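Local coordinates for histidine acid phosphatase (Bifidobacterium longum subsp. infantis, PDB 6RXD), which acts as a histidine acid phytase, probably releasing phosphate from inositol hexakisphosphate and related inositol phosphates, and from 2,3-bisphosphoglycerate, at residues Lys238-Asp243 / Arg343-Ala348; Ala348-Asp353 / Asp425-Gly430; Arg8-Lys13 / Ile314-His319. One frame throughout, in Å; residues are numbered along the deposited sequence. Where two conformers were deposited one is given.

Contact 1 (Lys238-Asp243 / Arg343-Ala348); sequences KRASHD and RMFAWA. With ZN (zinc ion), chain C.
In the helical part of the histidine phosphatase fold, apart from its mixed sheet, helices 235-245 and 339-357 pack against each other, with Ala240 of the first facing Met344 and Phe345 of the second. The short segments cross at -132°, so they run closer to antiparallel than to parallel, and their axes approach to 9.9 Å. Alanine suits the place because its single methyl lets the two helices come close, Ala240 CB lying 4.2 Å from Met344 CB. The rest of the contact belongs to the phenyl ring of Phe345, whose end reaches across the interface. With CG anti to the carbonyl carbon (chi1 -55°), the ring projects until Phe345 CE1 comes within 3.9 Å of Ala240 CB. Its rim also meets polar atoms: Ala240 O lies near the ring plane, 3.6 Å from Phe345 CZ, a place where the slightly positive C-H edge suits a carbonyl oxygen. Ser241 OG approaches the ring obliquely, 3.8 Å from Phe345 CE1, but its hydrogen bond is made back to Val237 O, within its own helix. No hydrogen bond joins the two segments, and the fit rests on apolar touch and ring edge. His242 points away from this interface, and its NE2 binds a zinc ion at 2.2 Å together with Glu251, while ND1 is hydrogen-bonded to Glu301. Helix 301-317 packs against both: its Tyr302 and Ala305 touch Ser241, and its Met306 packs on Phe345, which also meets Leu244 of helix 235-245.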
loop_
_atom_site.group_PDB
_atom_site.type_symbol
_atom_site.label_atom_id
_atom_site.label_comp_id
_atom_site.label_asym_id
_atom_site.label_seq_id
_atom_site.Cartn_x
_atom_site.Cartn_y
_atom_site.Cartn_z
ATOM N N LYS A 238 5.778 24.868 -5.888
ATOM C CA LYS A 238 5.979 25.458 -7.211
ATOM C C LYS A 238 7.441 25.844 -7.410
ATOM O O LYS A 238 8.007 25.664 -8.493
ATOM C CB LYS A 238 5.036 26.644 -7.425
ATOM C CG LYS A 238 3.580 26.193 -7.543
ATOM C CD LYS A 238 2.609 27.346 -7.693
ATOM C CE LYS A 238 1.177 26.821 -7.728
ATOM N NZ LYS A 238 1.046 25.682 -8.682
ATOM N N ARG A 239 8.061 26.369 -6.360
ATOM C CA ARG A 239 9.481 26.704 -6.429
ATOM C C ARG A 239 10.314 25.443 -6.641
ATOM O O ARG A 239 11.228 25.432 -7.465
ATOM C CB ARG A 239 9.934 27.446 -5.166
ATOM C CG ARG A 239 9.381 28.851 -5.064
ATOM C CD ARG A 239 9.565 29.416 -3.664
ATOM N NE ARG A 239 10.969 29.626 -3.329
ATOM C CZ ARG A 239 11.413 29.859 -2.098
ATOM N NH1 ARG A 239 12.710 30.036 -1.880
ATOM N NH2 ARG A 239 10.561 29.902 -1.081
ATOM N N ALA A 240 9.982 24.375 -5.920
ATOM C CA ALA A 240 10.691 23.101 -6.045
ATOM C C ALA A 240 10.521 22.523 -7.437
ATOM O O ALA A 240 11.427 21.887 -7.973
ATOM C CB ALA A 240 10.188 22.114 -5.018
ATOM N N SER A 241 9.354 22.755 -8.024
ATOM C CA SER A 241 9.089 22.264 -9.369
ATOM C C SER A 241 10.035 22.918 -10.367
ATOM O O SER A 241 10.607 22.253 -11.226
ATOM C CB SER A 241 7.638 22.547 -9.773
ATOM O OG SER A 241 6.726 21.809 -8.968
ATOM N N HIS A 242 10.178 24.234 -10.266
ATOM C CA HIS A 242 11.084 24.945 -11.138
ATOM C C HIS A 242 12.523 24.492 -10.912
ATOM O O HIS A 242 13.274 24.267 -11.865
ATOM C CB HIS A 242 10.983 26.443 -10.915
ATOM C CG HIS A 242 11.932 27.208 -11.768
ATOM N ND1 HIS A 242 11.688 27.444 -13.105
ATOM C CD2 HIS A 242 13.154 27.726 -11.511
ATOM C CE1 HIS A 242 12.701 28.106 -13.625
ATOM N NE2 HIS A 242 13.603 28.286 -12.678
ATOM N N ASP A 243 12.907 24.369 -9.644
ATOM C CA ASP A 243 14.249 23.938 -9.263
ATOM C C ASP A 243 14.606 22.606 -9.925
ATOM O O ASP A 243 15.672 22.444 -10.541
ATOM C CB ASP A 243 14.307 23.805 -7.740
ATOM C CG ASP A 243 15.720 23.723 -7.205
ATOM O OD1 ASP A 243 16.419 24.755 -7.212
ATOM O OD2 ASP A 243 16.119 22.632 -6.752
ATOM N N ARG A 343 11.313 15.688 -1.221
ATOM C CA ARG A 343 10.586 15.731 0.041
ATOM C C ARG A 343 9.321 16.586 -0.093
ATOM O O ARG A 343 8.273 16.242 0.440
ATOM C CB ARG A 343 11.506 16.261 1.147
ATOM C CG ARG A 343 10.865 16.425 2.514
ATOM C CD ARG A 343 11.858 17.086 3.475
ATOM N NE ARG A 343 11.274 17.309 4.792
ATOM C CZ ARG A 343 10.586 18.395 5.121
ATOM N NH1 ARG A 343 10.083 18.518 6.341
ATOM N NH2 ARG A 343 10.402 19.359 4.226
ATOM N N MET A 344 9.423 17.702 -0.819
ATOM C CA MET A 344 8.254 18.545 -1.080
ATOM C C MET A 344 7.203 17.792 -1.898
ATOM O O MET A 344 6.007 17.886 -1.620
ATOM C CB MET A 344 8.641 19.830 -1.824
ATOM C CG MET A 344 9.511 20.783 -1.025
ATOM S SD MET A 344 8.707 21.326 0.489
ATOM C CE MET A 344 7.196 22.033 -0.165
ATOM N N PHE A 345 7.641 17.075 -2.932
ATOM C CA PHE A 345 6.712 16.329 -3.784
ATOM C C PHE A 345 6.075 15.173 -3.023
ATOM O O PHE A 345 4.891 14.874 -3.201
ATOM C CB PHE A 345 7.434 15.810 -5.031
ATOM C CG PHE A 345 8.131 16.892 -5.815
ATOM C CD1 PHE A 345 7.552 18.143 -5.950
ATOM C CD2 PHE A 345 9.383 16.670 -6.377
ATOM C CE1 PHE A 345 8.194 19.151 -6.662
ATOM C CE2 PHE A 345 10.038 17.681 -7.082
ATOM C CZ PHE A 345 9.434 18.924 -7.223
ATOM N N ALA A 346 6.869 14.525 -2.174
ATOM C CA ALA A 346 6.349 13.480 -1.301
ATOM C C ALA A 346 5.275 14.020 -0.374
ATOM O O ALA A 346 4.285 13.346 -0.113
ATOM C CB ALA A 346 7.479 12.844 -0.482
ATOM N N TRP A 347 5.476 15.226 0.146
ATOM C CA TRP A 347 4.448 15.810 1.005
ATOM C C TRP A 347 3.184 16.061 0.215
ATOM O O TRP A 347 2.093 15.777 0.693
ATOM C CB TRP A 347 4.930 17.113 1.632
ATOM C CG TRP A 347 3.823 17.902 2.242
ATOM C CD1 TRP A 347 3.110 17.594 3.377
ATOM C CD2 TRP A 347 3.310 19.154 1.774
ATOM N NE1 TRP A 347 2.173 18.577 3.622
ATOM C CE2 TRP A 347 2.278 19.544 2.654
ATOM C CE3 TRP A 347 3.607 19.972 0.681
ATOM C CZ2 TRP A 347 1.556 20.731 2.486
ATOM C CZ3 TRP A 347 2.881 21.151 0.510
ATOM C CH2 TRP A 347 1.872 21.517 1.408
ATOM N N ALA A 348 3.327 16.605 -0.991
ATOM C CA ALA A 348 2.162 16.854 -1.836
ATOM C C ALA A 348 1.365 15.557 -2.070
ATOM O O ALA A 348 0.134 15.561 -1.988
ATOM C CB ALA A 348 2.592 17.481 -3.159
HETATM ZN ZN ZN C . 15.705 28.858 -12.582
#

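Contact 2 (Ala348-Asp353 / Asp425-Gly430); sequences ALDAED and DVYTYG
Two tyrosines of one loop reach helix 339-357 through different first torsions. Tyr427 has CG anti to its backbone N (chi1 162°), which lays its ring against Ala351; Tyr429 has CG anti to the carbonyl carbon instead (chi1 -81°), and its long side chain carries the hydroxyl to Asp350. The second of these meetings is the polar one. Tyr429 OH donates a short hydrogen bond, 2.6 Å, to Asp350 OD2, arriving from above the carboxylate plane, 46° out of it, while the carboxylate oxygen lies at the edge of the phenol ring. The two side chains cross at about a right angle. Asp350 OD1 takes a hydrogen bond from Ser11, so hydroxyls serve both oxygens of this buried acid, and such donors would probably stabilise its negative charge. Aspartate fits because its short chain holds the carboxylate close to the helix. Beside it, Tyr427 makes an apolar contact: CE2 comes 3.6 Å from Ala351 CA, and CD2 3.7 Å from Ala351 CB. The small alanine lets the ring approach the helix backbone itself, which it does obliquely. Tyr427 OH passes 3.6 Å from Asp350 CB, but its hydrogen bond goes to Trp434 O, so the phenol is held at its far end too. This docks the loop between helices 400-410 and 436-439 on helix 339-357, whose Glu352 binds zinc in another structure of this protein. The loop is fastened further by Tyr355, which bonds Tyr427 N, and by Phe354, which stacks on the Tyr427 ring. Helix 222-232 flanks the same place, its Ile231 touching both Ala351 and Val426, while helix 301-317 packs on Leu349.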
loop_
_atom_site.group_PDB
_atom_site.type_symbol
_atom_site.label_atom_id
_atom_site.label_comp_id
_atom_site.label_asym_id
_atom_site.label_seq_id
_atom_site.Cartn_x
_atom_site.Cartn_y
_atom_site.Cartn_z
ATOM N N ALA A 348 3.327 16.605 -0.991
ATOM C CA ALA A 348 2.162 16.854 -1.836
ATOM C C ALA A 348 1.365 15.557 -2.070
ATOM O O ALA A 348 0.134 15.561 -1.988
ATOM C CB ALA A 348 2.592 17.481 -3.159
ATOM N N LEU A 349 2.052 14.451 -2.345
ATOM C CA LEU A 349 1.350 13.177 -2.541
ATOM C C LEU A 349 0.763 12.631 -1.237
ATOM O O LEU A 349 -0.391 12.164 -1.202
ATOM C CB LEU A 349 2.259 12.127 -3.174
ATOM C CG LEU A 349 2.663 12.400 -4.624
ATOM C CD1 LEU A 349 3.316 11.155 -5.232
ATOM C CD2 LEU A 349 1.446 12.819 -5.428
ATOM N N ASP A 350 1.558 12.679 -0.173
ATOM C CA ASP A 350 1.121 12.145 1.107
ATOM C C ASP A 350 -0.092 12.908 1.600
ATOM O O ASP A 350 -0.985 12.322 2.181
ATOM C CB ASP A 350 2.225 12.258 2.155
ATOM C CG ASP A 350 3.225 11.114 2.099
ATOM O OD1 ASP A 350 2.993 10.127 1.363
ATOM O OD2 ASP A 350 4.241 11.197 2.828
ATOM N N ALA A 351 -0.114 14.222 1.388
ATOM C CA ALA A 351 -1.242 15.022 1.865
ATOM C C ALA A 351 -2.586 14.568 1.296
ATOM O O ALA A 351 -3.605 14.542 1.999
ATOM C CB ALA A 351 -1.013 16.492 1.559
ATOM N N GLU A 352 -2.606 14.224 0.020
ATOM C CA GLU A 352 -3.845 13.785 -0.607
ATOM C C GLU A 352 -4.319 12.475 0.011
ATOM O O GLU A 352 -5.501 12.310 0.311
ATOM C CB GLU A 352 -3.645 13.601 -2.111
ATOM C CG GLU A 352 -4.930 13.550 -2.894
ATOM C CD GLU A 352 -4.962 14.585 -3.997
ATOM O OE1 GLU A 352 -5.523 15.682 -3.775
ATOM O OE2 GLU A 352 -4.419 14.304 -5.083
ATOM N N ASP A 353 -3.391 11.546 0.197
ATOM C CA ASP A 353 -3.745 10.263 0.810
ATOM C C ASP A 353 -4.174 10.458 2.260
ATOM O O ASP A 353 -5.151 9.866 2.716
ATOM C CB ASP A 353 -2.567 9.295 0.748
ATOM C CG ASP A 353 -2.315 8.765 -0.649
ATOM O OD1 ASP A 353 -3.267 8.690 -1.459
ATOM O OD2 ASP A 353 -1.151 8.418 -0.927
ATOM N N ASP A 425 -4.686 25.796 8.218
ATOM C CA ASP A 425 -3.735 25.156 9.130
ATOM C C ASP A 425 -3.737 23.660 8.812
ATOM O O ASP A 425 -4.366 22.862 9.515
ATOM C CB ASP A 425 -4.167 25.412 10.587
ATOM C CG ASP A 425 -3.188 24.861 11.618
ATOM O OD1 ASP A 425 -2.075 24.432 11.251
ATOM O OD2 ASP A 425 -3.546 24.875 12.816
ATOM N N VAL A 426 -3.048 23.291 7.732
ATOM C CA VAL A 426 -3.169 21.950 7.159
ATOM C C VAL A 426 -2.060 20.997 7.588
ATOM O O VAL A 426 -1.079 21.406 8.204
ATOM C CB VAL A 426 -3.156 22.018 5.605
ATOM C CG1 VAL A 426 -4.319 22.877 5.091
ATOM C CG2 VAL A 426 -1.813 22.576 5.096
ATOM N N TYR A 427 -2.255 19.722 7.241
ATOM C CA TYR A 427 -1.267 18.662 7.406
ATOM C C TYR A 427 0.067 19.030 6.768
ATOM O O TYR A 427 0.127 19.367 5.582
ATOM C CB TYR A 427 -1.811 17.394 6.738
ATOM C CG TYR A 427 -0.762 16.344 6.433
ATOM C CD1 TYR A 427 -0.346 15.446 7.408
ATOM C CD2 TYR A 427 -0.222 16.231 5.162
ATOM C CE1 TYR A 427 0.620 14.473 7.132
ATOM C CE2 TYR A 427 0.743 15.278 4.874
ATOM C CZ TYR A 427 1.159 14.399 5.861
ATOM O OH TYR A 427 2.115 13.445 5.545
ATOM N N THR A 428 1.140 18.971 7.558
ATOM C CA THR A 428 2.479 19.188 7.041
ATOM C C THR A 428 3.409 18.191 7.688
ATOM O O THR A 428 3.067 17.570 8.689
ATOM C CB THR A 428 3.021 20.601 7.352
ATOM O OG1 THR A 428 3.244 20.731 8.761
ATOM C CG2 THR A 428 2.068 21.694 6.883
ATOM N N TYR A 429 4.595 18.047 7.114
ATOM C CA TYR A 429 5.597 17.180 7.697
ATOM C C TYR A 429 6.076 17.690 9.056
ATOM O O TYR A 429 6.537 16.903 9.890
ATOM C CB TYR A 429 6.765 17.017 6.726
ATOM C CG TYR A 429 6.533 15.991 5.633
ATOM C CD1 TYR A 429 7.516 15.738 4.683
ATOM C CD2 TYR A 429 5.341 15.271 5.547
ATOM C CE1 TYR A 429 7.330 14.801 3.683
ATOM C CE2 TYR A 429 5.142 14.314 4.537
ATOM C CZ TYR A 429 6.158 14.089 3.618
ATOM O OH TYR A 429 6.006 13.148 2.628
ATOM N N GLY A 430 5.954 18.995 9.288
ATOM C CA GLY A 430 6.328 19.568 10.569
ATOM C C GLY A 430 5.307 19.368 11.678
ATOM O O GLY A 430 5.673 19.400 12.859
#

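Contact 3 (Arg8-Lys13 / Ile314-His319); sequences RYYSSK and IAADMH
The ring of Tyr10 is sandwiched: the methyl of Ala316 sits over one face, and the backbone N of Arg8 lies above the opposite face, 3.5 Å from the ring plane and offset toward the rim. The first is a CH-pi contact, with Ala316 CB 3.8 Å from the ring centroid and 21° off its normal, and it sets the N-terminal loop against the C-terminal end of helix 301-317 of the histidine phosphatase fold. A methyl is small enough to come close, Ala316 CB reaching 3.5 Å from Tyr10 CZ, while a tyrosine offers a broad flat surface to meet it. With an alanine in place of Tyr10, the Ala316 methyl would probably lose its aromatic cover, and a gap would be likely to open between the helix end and the Arg8 backbone. Tyr312, earlier on the same helix, also meets the Tyr10 ring, at about 45° between planes. Further along the loop, the Lys13 chain bends at chi2 (56°), so that its aliphatic part lies against the helix: CE is 3.7 Å from Ile314 CD1. A long flexible lysine can serve this way while its charged end leads off; Lys13 NZ stays 6.1 Å from Asp317 OD1. Lys13 CG nevertheless passes 3.4 Å from that same OD1, and the other carboxylate oxygen, Asp317 OD2, lies just 2.6 Å from Lys13 O.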
loop_
_atom_site.group_PDB
_atom_site.type_symbol
_atom_site.label_atom_id
_atom_site.label_comp_id
_atom_site.label_asym_id
_atom_site.label_seq_id
_atom_site.Cartn_x
_atom_site.Cartn_y
_atom_site.Cartn_z
ATOM N N ARG A 8 15.162 7.567 -1.092
ATOM C CA ARG A 8 14.621 8.744 -0.356
ATOM C C ARG A 8 13.357 9.417 -0.888
ATOM O O ARG A 8 13.239 9.723 -2.082
ATOM C CB ARG A 8 15.621 9.859 -0.192
ATOM C CG ARG A 8 16.116 10.089 1.197
ATOM C CD ARG A 8 17.032 11.277 1.113
ATOM N NE ARG A 8 17.372 11.526 -0.289
ATOM C CZ ARG A 8 18.483 11.091 -0.883
ATOM N NH1 ARG A 8 19.377 10.394 -0.192
ATOM N NH2 ARG A 8 18.699 11.352 -2.164
ATOM N N TYR A 9 12.462 9.730 0.041
ATOM C CA TYR A 9 11.208 10.402 -0.252
ATOM C C TYR A 9 10.437 9.732 -1.367
ATOM O O TYR A 9 10.063 10.352 -2.353
ATOM C CB TYR A 9 11.446 11.887 -0.535
ATOM C CG TYR A 9 12.336 12.503 0.515
ATOM C CD1 TYR A 9 11.924 12.579 1.838
ATOM C CD2 TYR A 9 13.586 13.000 0.183
ATOM C CE1 TYR A 9 12.750 13.136 2.811
ATOM C CE2 TYR A 9 14.408 13.566 1.142
ATOM C CZ TYR A 9 13.983 13.631 2.452
ATOM O OH TYR A 9 14.807 14.193 3.403
ATOM N N TYR A 10 10.195 8.442 -1.175
ATOM C CA TYR A 10 9.419 7.655 -2.116
ATOM C C TYR A 10 7.929 7.663 -1.813
ATOM O O TYR A 10 7.150 7.100 -2.580
ATOM C CB TYR A 10 9.896 6.202 -2.089
ATOM C CG TYR A 10 11.295 5.944 -2.599
ATOM C CD1 TYR A 10 12.104 4.995 -1.971
ATOM C CD2 TYR A 10 11.786 6.584 -3.730
ATOM C CE1 TYR A 10 13.380 4.711 -2.440
ATOM C CE2 TYR A 10 13.076 6.309 -4.206
ATOM C CZ TYR A 10 13.852 5.368 -3.558
ATOM O OH TYR A 10 15.119 5.076 -4.023
ATOM N N SER A 11 7.519 8.277 -0.696
ATOM C CA SER A 11 6.105 8.303 -0.328
ATOM C C SER A 11 5.579 6.866 -0.272
ATOM O O SER A 11 6.321 5.957 0.068
ATOM C CB SER A 11 5.311 9.183 -1.311
ATOM O OG SER A 11 3.909 9.210 -1.026
ATOM N N SER A 12 4.316 6.643 -0.609
ATOM C CA SER A 12 3.761 5.285 -0.514
ATOM C C SER A 12 4.264 4.329 -1.617
ATOM O O SER A 12 3.790 3.203 -1.727
ATOM C CB SER A 12 2.233 5.323 -0.494
ATOM O OG SER A 12 1.753 5.800 -1.731
ATOM N N LYS A 13 5.228 4.776 -2.418
ATOM C CA LYS A 13 5.927 3.879 -3.343
ATOM C C LYS A 13 7.178 3.304 -2.698
ATOM O O LYS A 13 7.925 2.581 -3.337
ATOM C CB LYS A 13 6.320 4.612 -4.637
ATOM C CG LYS A 13 5.329 4.503 -5.780
ATOM C CD LYS A 13 3.943 4.961 -5.413
ATOM C CE LYS A 13 3.062 5.004 -6.666
ATOM N NZ LYS A 13 1.619 4.965 -6.345
ATOM N N ILE A 314 8.441 5.376 -9.004
ATOM C CA ILE A 314 8.120 4.086 -9.620
ATOM C C ILE A 314 9.405 3.354 -10.034
ATOM O O ILE A 314 9.468 2.131 -10.001
ATOM C CB ILE A 314 7.135 4.241 -10.796
ATOM C CG1 ILE A 314 5.759 4.665 -10.279
ATOM C CG2 ILE A 314 6.945 2.932 -11.547
ATOM C CD1 ILE A 314 5.032 3.582 -9.473
ATOM N N ALA A 315 10.429 4.112 -10.417
ATOM C CA ALA A 315 11.725 3.528 -10.775
ATOM C C ALA A 315 12.279 2.707 -9.623
ATOM O O ALA A 315 12.873 1.652 -9.842
ATOM C CB ALA A 315 12.710 4.603 -11.159
ATOM N N ALA A 316 12.088 3.180 -8.394
ATOM C CA ALA A 316 12.549 2.422 -7.226
ATOM C C ALA A 316 11.826 1.084 -7.129
ATOM O O ALA A 316 12.408 0.077 -6.716
ATOM C CB ALA A 316 12.347 3.225 -5.950
ATOM N N ASP A 317 10.544 1.085 -7.480
ATOM C CA ASP A 317 9.725 -0.126 -7.438
ATOM C C ASP A 317 10.091 -1.052 -8.575
ATOM O O ASP A 317 9.834 -2.257 -8.507
ATOM C CB ASP A 317 8.241 0.246 -7.535
ATOM C CG ASP A 317 7.750 0.978 -6.311
ATOM O OD1 ASP A 317 6.567 1.370 -6.295
ATOM O OD2 ASP A 317 8.549 1.139 -5.356
ATOM N N MET A 318 10.694 -0.487 -9.620
ATOM C CA MET A 318 11.091 -1.260 -10.795
ATOM C C MET A 318 12.585 -1.555 -10.794
ATOM O O MET A 318 13.206 -1.715 -11.853
ATOM C CB MET A 318 10.695 -0.540 -12.090
ATOM C CG MET A 318 9.202 -0.239 -12.160
ATOM S SD MET A 318 8.690 0.301 -13.807
ATOM C CE MET A 318 8.794 -1.245 -14.715
ATOM N N HIS A 319 13.160 -1.621 -9.602
ATOM C CA HIS A 319 14.586 -1.894 -9.461
ATOM C C HIS A 319 15.031 -3.132 -10.237
ATOM O O HIS A 319 16.087 -3.123 -10.876
ATOM C CB HIS A 319 14.926 -2.047 -7.978
ATOM C CG HIS A 319 16.375 -2.312 -7.720
ATOM N ND1 HIS A 319 16.900 -3.585 -7.688
ATOM C CD2 HIS A 319 17.409 -1.468 -7.492
ATOM C CE1 HIS A 319 18.198 -3.515 -7.448
ATOM N NE2 HIS A 319 18.532 -2.242 -7.326
#

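Helix 339-357 ties the three contacts together. Contacts 1 and 2 occupy successive turns of it, share Ala348 and have centres 12 Å apart; Trp347, on the contact 1 segment, probably bonds the contact 2 loop through NE1 to Tyr427 O at 2.9 Å. Contact 3, centred 16 Å from contact 1 and 18 Å from contact 2, reaches the helix through its loop: the Ser11 hydroxyl joins it to contact 2, and Tyr9 packs on Arg343. The zinc ion held by His242 lies on the side of helix 235-245 turned from contact 1. Contact 3 leads instead toward the active site expected for this family, since Ser12 O is hydrogen-bonded to Arg44, the arginine of its RHG signature.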